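Local coordinates for flagellar protein FliT (Bordetella bronchiseptica, PDB 3H3M) that probably acts as an export chaperone in flagellum assembly, as FliT proteins do for the filament-cap protein, at residues S32-A37 with L47-E52. Numbering follows the deposited sequence.
Sequences SRMLAA and LNHGQE
Residues 32-37 and 47-52 run antiparallel as neighbouring helical turns, their axes 9.6 Å apart at an angle of 172°, and Met34 and His49 have the nearest CA atoms, 6.4 Å apart. His49 carries the largest share of the buried surface. With CG beside its backbone N (chi1 -75°), its imidazole meets Arg33, whose CB lies over one face, displaced toward the ring's perimeter, in a CH-pi contact 4.1 Å from the ring centroid. On the inner side, CG of Met34, a selenomethionine, rests 3.7 Å from CB of His49, the two side chains passing antiparallel to each other. A water bridges the helices: it donates to the carbonyl O of Arg33 at 3.1 Å and is hydrogen-bonded to NE2 of His49 at 2.9 Å. Beyond the ring, the Arg33 chain bends at chi3, carrying the guanidinium to Glu52; its plane stands nearly perpendicular to the imidazole. There NH1 makes a salt bridge to OE1 of Glu52 at 3.4 Å, whose hydrogen bond is long, bent and weak, the carboxylate oxygen lying at the guanidinium edge and the two planes 42° apart. Met34 is buried, packing also on Tyr53, on Asp88 of helix 72-105 and on Arg92 of the second subunit, while Arg33 lies at the exposed side. This joins helices 20-39 and 43-63 as an antiparallel hairpin, against which the long helix 72-105 packs to complete a three-helix bundle. Side-chain packing and the water bridge thus probably hold the pair around His49, while the long Arg33-Glu52 bridge probably adds only modest electrostatic attraction.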
loop_
_atom_site.group_PDB
_atom_site.type_symbol
_atom_site.label_atom_id
_atom_site.label_comp_id
_atom_site.label_asym_id
_atom_site.label_seq_id
_atom_site.Cartn_x
_atom_site.Cartn_y
_atom_site.Cartn_z
ATOM N N SER A 32 8.561 -3.931 -3.946
ATOM C CA SER A 32 8.952 -4.384 -5.281
ATOM C C SER A 32 9.097 -5.926 -5.319
ATOM O O SER A 32 8.703 -6.586 -6.295
ATOM C CB SER A 32 10.247 -3.691 -5.745
ATOM O OG SER A 32 10.063 -2.288 -5.999
ATOM N N ARG A 33 9.656 -6.504 -4.261
ATOM C CA ARG A 33 9.647 -7.965 -4.113
ATOM C C ARG A 33 8.211 -8.473 -4.044
ATOM O O ARG A 33 7.874 -9.490 -4.667
ATOM C CB ARG A 33 10.439 -8.403 -2.865
ATOM C CG ARG A 33 11.939 -8.617 -3.139
ATOM C CD ARG A 33 12.711 -8.882 -1.882
ATOM N NE ARG A 33 13.098 -7.609 -1.284
ATOM C CZ ARG A 33 13.304 -7.367 0.020
ATOM N NH1 ARG A 33 13.175 -8.339 0.946
ATOM N NH2 ARG A 33 13.644 -6.113 0.400
HETATM N N MSE A 34 7.326 -7.766 -3.342
HETATM C CA MSE A 34 5.945 -8.267 -3.267
HETATM C C MSE A 34 5.344 -8.290 -4.646
HETATM O O MSE A 34 4.661 -9.245 -5.014
HETATM C CB MSE A 34 5.047 -7.436 -2.391
HETATM C CG MSE A 34 5.495 -7.348 -1.023
HETATM SE SE MSE A 34 4.066 -6.504 0.008
HETATM C CE MSE A 34 4.064 -4.703 -0.841
ATOM N N LEU A 35 5.588 -7.217 -5.383
ATOM C CA LEU A 35 5.135 -7.120 -6.796
ATOM C C LEU A 35 5.636 -8.275 -7.673
ATOM O O LEU A 35 4.853 -8.816 -8.420
ATOM C CB LEU A 35 5.532 -5.799 -7.431
ATOM C CG LEU A 35 4.924 -5.466 -8.800
ATOM C CD1 LEU A 35 3.429 -5.820 -8.873
ATOM C CD2 LEU A 35 5.168 -3.981 -9.167
ATOM N N ALA A 36 6.918 -8.631 -7.571
ATOM C CA ALA A 36 7.455 -9.779 -8.297
ATOM C C ALA A 36 6.740 -11.114 -7.956
ATOM O O ALA A 36 6.397 -11.864 -8.849
ATOM C CB ALA A 36 9.025 -9.900 -8.096
ATOM N N ALA A 37 6.539 -11.416 -6.684
ATOM C CA ALA A 37 5.713 -12.549 -6.278
ATOM C C ALA A 37 4.277 -12.515 -6.827
ATOM O O ALA A 37 3.753 -13.514 -7.299
ATOM C CB ALA A 37 5.665 -12.630 -4.722
ATOM N N LEU A 47 2.332 -12.702 0.957
ATOM C CA LEU A 47 1.955 -12.647 2.374
ATOM C C LEU A 47 3.158 -12.775 3.300
ATOM O O LEU A 47 3.222 -12.146 4.332
ATOM C CB LEU A 47 1.019 -13.800 2.725
ATOM C CG LEU A 47 -0.481 -13.534 2.708
ATOM C CD1 LEU A 47 -1.178 -14.808 3.208
ATOM C CD2 LEU A 47 -0.881 -12.273 3.497
ATOM N N ASN A 48 4.094 -13.651 2.938
ATOM C CA ASN A 48 5.257 -13.821 3.770
ATOM C C ASN A 48 6.088 -12.536 3.826
ATOM O O ASN A 48 6.615 -12.196 4.869
ATOM C CB ASN A 48 6.102 -14.978 3.307
ATOM C CG ASN A 48 7.391 -15.034 4.043
ATOM O OD1 ASN A 48 7.448 -15.466 5.185
ATOM N ND2 ASN A 48 8.444 -14.546 3.412
ATOM N N HIS A 49 6.159 -11.816 2.698
ATOM C CA HIS A 49 6.834 -10.489 2.642
ATOM C C HIS A 49 6.160 -9.448 3.546
ATOM O O HIS A 49 6.799 -8.525 4.023
ATOM C CB HIS A 49 6.819 -9.939 1.235
ATOM C CG HIS A 49 7.773 -10.592 0.313
ATOM N ND1 HIS A 49 9.088 -10.809 0.642
ATOM C CD2 HIS A 49 7.637 -10.984 -0.974
ATOM C CE1 HIS A 49 9.715 -11.349 -0.391
ATOM N NE2 HIS A 49 8.855 -11.481 -1.383
ATOM N N GLY A 50 4.858 -9.586 3.763
ATOM C CA GLY A 50 4.142 -8.729 4.692
ATOM C C GLY A 50 4.670 -8.773 6.112
ATOM O O GLY A 50 4.443 -7.838 6.899
ATOM N N GLN A 51 5.371 -9.843 6.481
ATOM C CA GLN A 51 5.897 -9.909 7.855
ATOM C C GLN A 51 6.997 -8.875 8.072
ATOM O O GLN A 51 6.975 -8.095 9.034
ATOM C CB GLN A 51 6.372 -11.310 8.196
ATOM C CG GLN A 51 5.185 -12.262 8.521
ATOM N N GLU A 52 7.934 -8.842 7.139
ATOM C CA GLU A 52 8.976 -7.827 7.125
ATOM C C GLU A 52 8.341 -6.447 7.027
ATOM O O GLU A 52 8.745 -5.525 7.725
ATOM C CB GLU A 52 9.894 -8.075 5.925
ATOM C CG GLU A 52 11.323 -7.540 6.076
ATOM C CD GLU A 52 12.148 -7.722 4.815
ATOM O OE1 GLU A 52 12.023 -8.787 4.157
ATOM O OE2 GLU A 52 12.925 -6.792 4.481
HETATM O O HOH W 1 9.735 -11.856 -4.146
#